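PDB 3L76: aspartokinase from Synechocystis, which probably catalyses the ATP-dependent phosphorylation of the beta-carboxyl group of aspartate, the first step toward lysine and threonine, and binds lysine and threonine at its ACT domains. Local coordinates for residues A[410-413]-A[414-418]; A[453-456]-A[457-460]; A[461-464]-A[465-468]. All coordinates share one frame; numbering follows the deposited sequence.

Contact 1 (A[410-413]-A[414-418]); sequences AALS and NAFGV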
loop_
_atom_site.group_PDB
_atom_site.type_symbol
_atom_site.label_atom_id
_atom_site.label_comp_id
_atom_site.label_asym_id
_atom_site.label_seq_id
_atom_site.Cartn_x
_atom_site.Cartn_y
_atom_site.Cartn_z
ATOM N N ALA A 410 -3.510 -27.421 36.523
ATOM C CA ALA A 410 -4.767 -26.730 36.280
ATOM C C ALA A 410 -4.478 -25.254 36.155
ATOM O O ALA A 410 -5.024 -24.584 35.274
ATOM C CB ALA A 410 -5.749 -26.963 37.410
ATOM N N ALA A 411 -3.614 -24.751 37.039
ATOM C CA ALA A 411 -3.291 -23.327 37.061
ATOM C C ALA A 411 -2.573 -22.886 35.803
ATOM O O ALA A 411 -2.840 -21.806 35.303
ATOM C CB ALA A 411 -2.464 -22.972 38.270
ATOM N N LEU A 412 -1.664 -23.716 35.302
ATOM C CA LEU A 412 -0.917 -23.378 34.103
ATOM C C LEU A 412 -1.810 -23.482 32.875
ATOM O O LEU A 412 -1.752 -22.658 31.965
ATOM C CB LEU A 412 0.303 -24.289 33.958
ATOM C CG LEU A 412 1.417 -24.048 34.973
ATOM C CD1 LEU A 412 2.479 -25.110 34.841
ATOM C CD2 LEU A 412 2.017 -22.665 34.777
ATOM N N SER A 413 -2.636 -24.512 32.873
ATOM C CA SER A 413 -3.590 -24.746 31.804
ATOM C C SER A 413 -4.494 -23.513 31.612
ATOM O O SER A 413 -4.660 -23.024 30.490
ATOM C CB SER A 413 -4.400 -26.015 32.117
ATOM O OG SER A 413 -5.334 -26.277 31.090
ATOM N N ASN A 414 -5.040 -23.003 32.716
ATOM C CA ASN A 414 -5.863 -21.776 32.726
ATOM C C ASN A 414 -5.119 -20.506 32.368
ATOM O O ASN A 414 -5.586 -19.719 31.564
ATOM C CB ASN A 414 -6.491 -21.545 34.101
ATOM C CG ASN A 414 -7.878 -22.128 34.222
ATOM O OD1 ASN A 414 -8.339 -22.864 33.351
ATOM N ND2 ASN A 414 -8.557 -21.799 35.314
ATOM N N ALA A 415 -3.973 -20.281 32.992
ATOM C CA ALA A 415 -3.254 -19.033 32.779
ATOM C C ALA A 415 -2.768 -18.861 31.348
ATOM O O ALA A 415 -2.713 -17.755 30.847
ATOM C CB ALA A 415 -2.086 -18.900 33.735
ATOM N N PHE A 416 -2.408 -19.950 30.691
ATOM C CA PHE A 416 -1.916 -19.852 29.324
ATOM C C PHE A 416 -2.957 -20.281 28.276
ATOM O O PHE A 416 -2.651 -20.353 27.087
ATOM C CB PHE A 416 -0.646 -20.680 29.162
ATOM C CG PHE A 416 0.531 -20.132 29.892
ATOM C CD1 PHE A 416 0.920 -20.659 31.127
ATOM C CD2 PHE A 416 1.263 -19.098 29.344
ATOM C CE1 PHE A 416 2.018 -20.145 31.794
ATOM C CE2 PHE A 416 2.363 -18.573 30.015
ATOM C CZ PHE A 416 2.743 -19.098 31.239
ATOM N N GLY A 417 -4.170 -20.586 28.724
ATOM C CA GLY A 417 -5.239 -20.998 27.829
ATOM C C GLY A 417 -4.940 -22.166 26.907
ATOM O O GLY A 417 -5.386 -22.176 25.761
ATOM N N VAL A 418 -4.212 -23.163 27.404
ATOM C CA VAL A 418 -3.918 -24.359 26.609
ATOM C C VAL A 418 -4.328 -25.652 27.340
ATOM O O VAL A 418 -4.669 -25.632 28.509
ATOM C CB VAL A 418 -2.444 -24.398 26.248
ATOM C CG1 VAL A 418 -2.022 -23.040 25.731
ATOM C CG2 VAL A 418 -1.629 -24.764 27.470
#
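Ser413 and Val418 grip each other twice where helix 405-415 of an ACT domain unwinds. The hydroxyl OG of Ser413 donates to Val418 O over 2.7 Å, approaching almost head-on, with a C=O...OG angle of 165°. In return, Val418 N donates to Ser413 O at 3.1 Å, this time in the carbonyl plane. The second of these, a bond from the residue after Gly417 back into the last helical turn, belongs to a Schellman motif; its companion, Gly417 N to Asn414 O, is weak. Gly417 makes the reversal with a positive phi of 54°, a backbone setting that favours glycine. The serine hydroxyl can reach past the helix end because OG is turned opposite its own backbone N (chi1 -180°), so the side chain adds a clasp to the backbone motif. Further back, regular helical bonds run from Asn414 N to Ala410 O and from Ala415 N to Ala411 O. The last of this series joins Phe416 N to Leu412 O at 3.1 Å. Lys374 of helix 371-381 takes up Ala415 O in a hydrogen bond and also makes a cation-pi contact with the Phe416 ring. On the inner side, Leu412 packs on Met375 and Thr378 of helix 371-381 and on Ile358, while Phe416 rests on Ile360 of the same strand 348-361. Leu412 and Phe416 lie alongside each other, one helical turn apart and pointing the same way. Leu412 O sits in plane at the edge of the phenyl ring, 3.4 Å from Phe416 CD1, and a methyl of the same leucine, Leu412 CD2, touches Phe416 CE1 at 3.9 Å.

Contact 2 (A[453-456]-A[457-460]); sequences PDRP and GMAA. With THR (threonine), chain D.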
loop_
_atom_site.group_PDB
_atom_site.type_symbol
_atom_site.label_atom_id
_atom_site.label_comp_id
_atom_site.label_asym_id
_atom_site.label_seq_id
_atom_site.Cartn_x
_atom_site.Cartn_y
_atom_site.Cartn_z
ATOM N N PRO A 453 15.589 -17.508 48.943
ATOM C CA PRO A 453 14.744 -18.256 49.884
ATOM C C PRO A 453 13.901 -19.291 49.146
ATOM O O PRO A 453 13.195 -18.948 48.190
ATOM C CB PRO A 453 13.838 -17.170 50.484
ATOM C CG PRO A 453 14.629 -15.905 50.361
ATOM C CD PRO A 453 15.407 -16.051 49.069
ATOM N N ASP A 454 13.998 -20.546 49.568
ATOM C CA ASP A 454 13.299 -21.623 48.891
ATOM C C ASP A 454 11.815 -21.688 49.315
ATOM O O ASP A 454 11.375 -22.618 49.988
ATOM C CB ASP A 454 14.025 -22.964 49.102
ATOM C CG ASP A 454 13.436 -24.086 48.249
ATOM O OD1 ASP A 454 12.898 -23.762 47.182
ATOM O OD2 ASP A 454 13.499 -25.277 48.624
ATOM N N ARG A 455 11.059 -20.677 48.911
ATOM C CA ARG A 455 9.628 -20.600 49.197
ATOM C C ARG A 455 8.908 -20.039 47.981
ATOM O O ARG A 455 9.515 -19.337 47.178
ATOM C CB ARG A 455 9.368 -19.709 50.415
ATOM C CG ARG A 455 10.012 -18.330 50.319
ATOM C CD ARG A 455 9.679 -17.489 51.533
ATOM N NE ARG A 455 10.756 -16.568 51.877
ATOM C CZ ARG A 455 10.566 -15.292 52.182
ATOM N NH1 ARG A 455 9.339 -14.794 52.171
ATOM N NH2 ARG A 455 11.593 -14.518 52.491
ATOM N N PRO A 456 7.603 -20.333 47.846
ATOM C CA PRO A 456 6.847 -19.907 46.658
ATOM C C PRO A 456 6.916 -18.409 46.387
ATOM O O PRO A 456 6.947 -17.617 47.329
ATOM C CB PRO A 456 5.413 -20.333 46.985
ATOM C CG PRO A 456 5.580 -21.500 47.966
ATOM C CD PRO A 456 6.750 -21.058 48.810
ATOM N N GLY A 457 6.965 -18.039 45.109
ATOM C CA GLY A 457 6.938 -16.645 44.713
ATOM C C GLY A 457 8.283 -15.943 44.559
ATOM O O GLY A 457 8.358 -14.853 43.995
ATOM N N MET A 458 9.353 -16.554 45.049
ATOM C CA MET A 458 10.665 -15.922 44.964
ATOM C C MET A 458 11.155 -15.779 43.520
ATOM O O MET A 458 11.476 -14.680 43.093
ATOM C CB MET A 458 11.676 -16.661 45.838
ATOM C CG MET A 458 11.305 -16.670 47.318
ATOM S SD MET A 458 11.244 -15.001 48.039
ATOM C CE MET A 458 9.497 -14.737 48.164
ATOM N N ALA A 459 11.196 -16.880 42.772
ATOM C CA ALA A 459 11.550 -16.827 41.351
ATOM C C ALA A 459 10.599 -15.924 40.561
ATOM O O ALA A 459 11.014 -15.206 39.657
ATOM C CB ALA A 459 11.555 -18.231 40.742
ATOM N N ALA A 460 9.315 -15.999 40.886
ATOM C CA ALA A 460 8.319 -15.142 40.263
ATOM C C ALA A 460 8.716 -13.683 40.387
ATOM O O ALA A 460 8.734 -12.947 39.399
ATOM C CB ALA A 460 6.928 -15.367 40.883
HETATM N N THR D . 11.509 -22.148 45.561
HETATM C CA THR D . 11.503 -20.784 45.037
HETATM C C THR D . 10.177 -20.505 44.351
HETATM O O THR D . 9.364 -21.428 44.155
HETATM C CB THR D . 12.636 -20.536 44.031
HETATM O OG1 THR D . 12.489 -21.432 42.917
HETATM C CG2 THR D . 14.012 -20.730 44.699
HETATM O OXT THR D . 9.910 -19.348 43.997
#
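With CG beside its backbone N (chi1 -61°), Met458 bends at chi2 (-62°) and again at chi3, folding back toward Pro453 and Arg455. Met458 CG thereby comes 4.1 Å from Pro453 CB and lies by the carbonyl oxygens of Pro453 and Arg455. Met458 CE faces the Arg455 guanidinium, but arginine is modelled in two conformers and this detail is doubtful. An alanine here removes the thioether arm, and is likely to leave a gap beside Pro453 and Trp516 at the start of the helix. A type II turn from Arg455 to Met458 places Gly457 at the N-cap of helix 458-468; its backbone angles call for glycine. The turn shapes one wall of the threonine pocket: Ala459 N donates to the ligand's OXT at 3.0 Å (161°), so the ligand carboxylate meets the helix N-terminus, while Asp454 OD1 accepts from the ligand's N at 2.7 Å. Salt bridges from Asp454 OD2 to Arg481 and Arg491 hold the Asp454 carboxylate, and Asn385, Ile386 and Gln478 bind the threonine too. The loop follows strand 437-453; Trp516 packs on Pro453 and Met458, and Phe376 of helix 371-381 on Ala459 and Ala460.

Contact 3 (A[461-464]-A[465-468]); sequences QLFT and ALAE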
loop_
_atom_site.group_PDB
_atom_site.type_symbol
_atom_site.label_atom_id
_atom_site.label_comp_id
_atom_site.label_asym_id
_atom_site.label_seq_id
_atom_site.Cartn_x
_atom_site.Cartn_y
_atom_site.Cartn_z
ATOM N N GLN A 461 9.046 -13.265 41.601
ATOM C CA GLN A 461 9.321 -11.852 41.836
ATOM C C GLN A 461 10.620 -11.363 41.184
ATOM O O GLN A 461 10.704 -10.219 40.748
ATOM C CB GLN A 461 9.206 -11.494 43.329
ATOM C CG GLN A 461 10.501 -11.240 44.070
ATOM C CD GLN A 461 10.254 -10.991 45.547
ATOM O OE1 GLN A 461 9.193 -11.335 46.073
ATOM N NE2 GLN A 461 11.227 -10.391 46.221
ATOM N N LEU A 462 11.602 -12.246 41.070
ATOM C CA LEU A 462 12.866 -11.883 40.451
ATOM C C LEU A 462 12.712 -11.776 38.946
ATOM O O LEU A 462 13.195 -10.833 38.321
ATOM C CB LEU A 462 13.937 -12.914 40.791
ATOM C CG LEU A 462 14.323 -12.990 42.269
ATOM C CD1 LEU A 462 14.980 -14.306 42.569
ATOM C CD2 LEU A 462 15.214 -11.817 42.671
ATOM N N PHE A 463 12.029 -12.745 38.359
ATOM C CA PHE A 463 11.880 -12.760 36.916
ATOM C C PHE A 463 10.784 -11.837 36.414
ATOM O O PHE A 463 10.872 -11.356 35.283
ATOM C CB PHE A 463 11.769 -14.182 36.376
ATOM C CG PHE A 463 13.037 -14.925 36.484
ATOM C CD1 PHE A 463 14.048 -14.701 35.580
ATOM C CD2 PHE A 463 13.258 -15.794 37.530
ATOM C CE1 PHE A 463 15.252 -15.356 35.700
ATOM C CE2 PHE A 463 14.461 -16.437 37.652
ATOM C CZ PHE A 463 15.461 -16.211 36.741
ATOM N N THR A 464 9.792 -11.545 37.260
ATOM C CA THR A 464 8.783 -10.548 36.894
ATOM C C THR A 464 9.435 -9.182 36.756
ATOM O O THR A 464 9.130 -8.430 35.832
ATOM C CB THR A 464 7.646 -10.452 37.920
ATOM O OG1 THR A 464 6.861 -11.637 37.870
ATOM C CG2 THR A 464 6.738 -9.262 37.620
ATOM N N ALA A 465 10.342 -8.882 37.680
ATOM C CA ALA A 465 11.076 -7.625 37.687
ATOM C C ALA A 465 11.856 -7.398 36.400
ATOM O O ALA A 465 11.784 -6.327 35.805
ATOM C CB ALA A 465 12.001 -7.569 38.888
ATOM N N LEU A 466 12.604 -8.407 35.979
ATOM C CA LEU A 466 13.354 -8.328 34.733
ATOM C C LEU A 466 12.431 -8.182 33.520
ATOM O O LEU A 466 12.746 -7.485 32.562
ATOM C CB LEU A 466 14.224 -9.573 34.553
ATOM C CG LEU A 466 15.397 -9.804 35.500
ATOM C CD1 LEU A 466 16.019 -11.195 35.288
ATOM C CD2 LEU A 466 16.424 -8.713 35.310
ATOM N N ALA A 467 11.289 -8.852 33.564
ATOM C CA ALA A 467 10.391 -8.865 32.426
ATOM C C ALA A 467 9.656 -7.534 32.291
ATOM O O ALA A 467 9.301 -7.121 31.198
ATOM C CB ALA A 467 9.405 -10.011 32.542
ATOM N N GLU A 468 9.422 -6.863 33.408
ATOM C CA GLU A 468 8.740 -5.585 33.368
ATOM C C GLU A 468 9.645 -4.517 32.752
ATOM O O GLU A 468 9.179 -3.463 32.344
ATOM C CB GLU A 468 8.258 -5.183 34.760
ATOM C CG GLU A 468 6.971 -5.873 35.176
ATOM C CD GLU A 468 6.612 -5.636 36.633
ATOM O OE1 GLU A 468 7.487 -5.190 37.403
ATOM O OE2 GLU A 468 5.454 -5.905 37.017
#
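Leu466 meets the Phe463 ring with one branch, its CD1 lying 4.0 Å from Phe463 CD1 and approaching the phenyl obliquely. The two side chains run alongside each other in the same direction, since both take the same first torsion, with CG opposite the carbonyl carbon (chi1 -70° in Phe463 and -67° in Leu466). The phenyl also makes a T-shaped, edge-to-face contact with Phe495, on which Leu466 packs as well, so leucine and two aromatic rings form one apolar cluster by which helix 458-468, a helix of the ACT domain 446-516, packs on strand 490-498. A second flat group, the Glu468 carboxylate, lies on another side of the helix. Glu468 OE2 is 3.6 Å from the methyl Thr464 CG2, and the two side chains cross at a slant. That methyl is presented because Thr464 turns its hydroxyl the other way: OG1 bonds to Ala460 O one turn back, which satisfies the polar end and fixes the rotation of the side chain. Backbone bonding changes along these two turns. Ala465 N to Gln461 O and Leu466 N to Leu462 O are both weak, at 3.4 Å, whereas Ala467 N reaches Phe463 O at 3.1 Å and Glu468 N reaches Thr464 O at 2.9 Å. Ala465 packs on Ile508 and Leu512 of helix 499-512, where Leu462 and Leu466 meet Leu509 and Ala505. Phe463 rests on Ile493 of strand 490-498, and with Thr464 it also touches Ala373 of helix 371-381, in the ACT range 358-416.

In the fold
Along the chain, contact 1 comes first, ending helix 405-415 in the ACT range 358-416; contacts 2 and 3 follow on one helix, 458-468, in the ACT range 446-516. Contact 2 forms the start of that helix and contact 3 continues it, their centres about 12 Å apart. Contact 1 lies about 20 Å from each of them, centre to centre, with nearest atoms about 11 Å away. What joins the three is helix 371-381, which packs against all of them and so links the two ACT domains. Threonine and lysine pockets built from residues of both ranges lie at this junction, consistent with effector binding being shared between paired ACT domains.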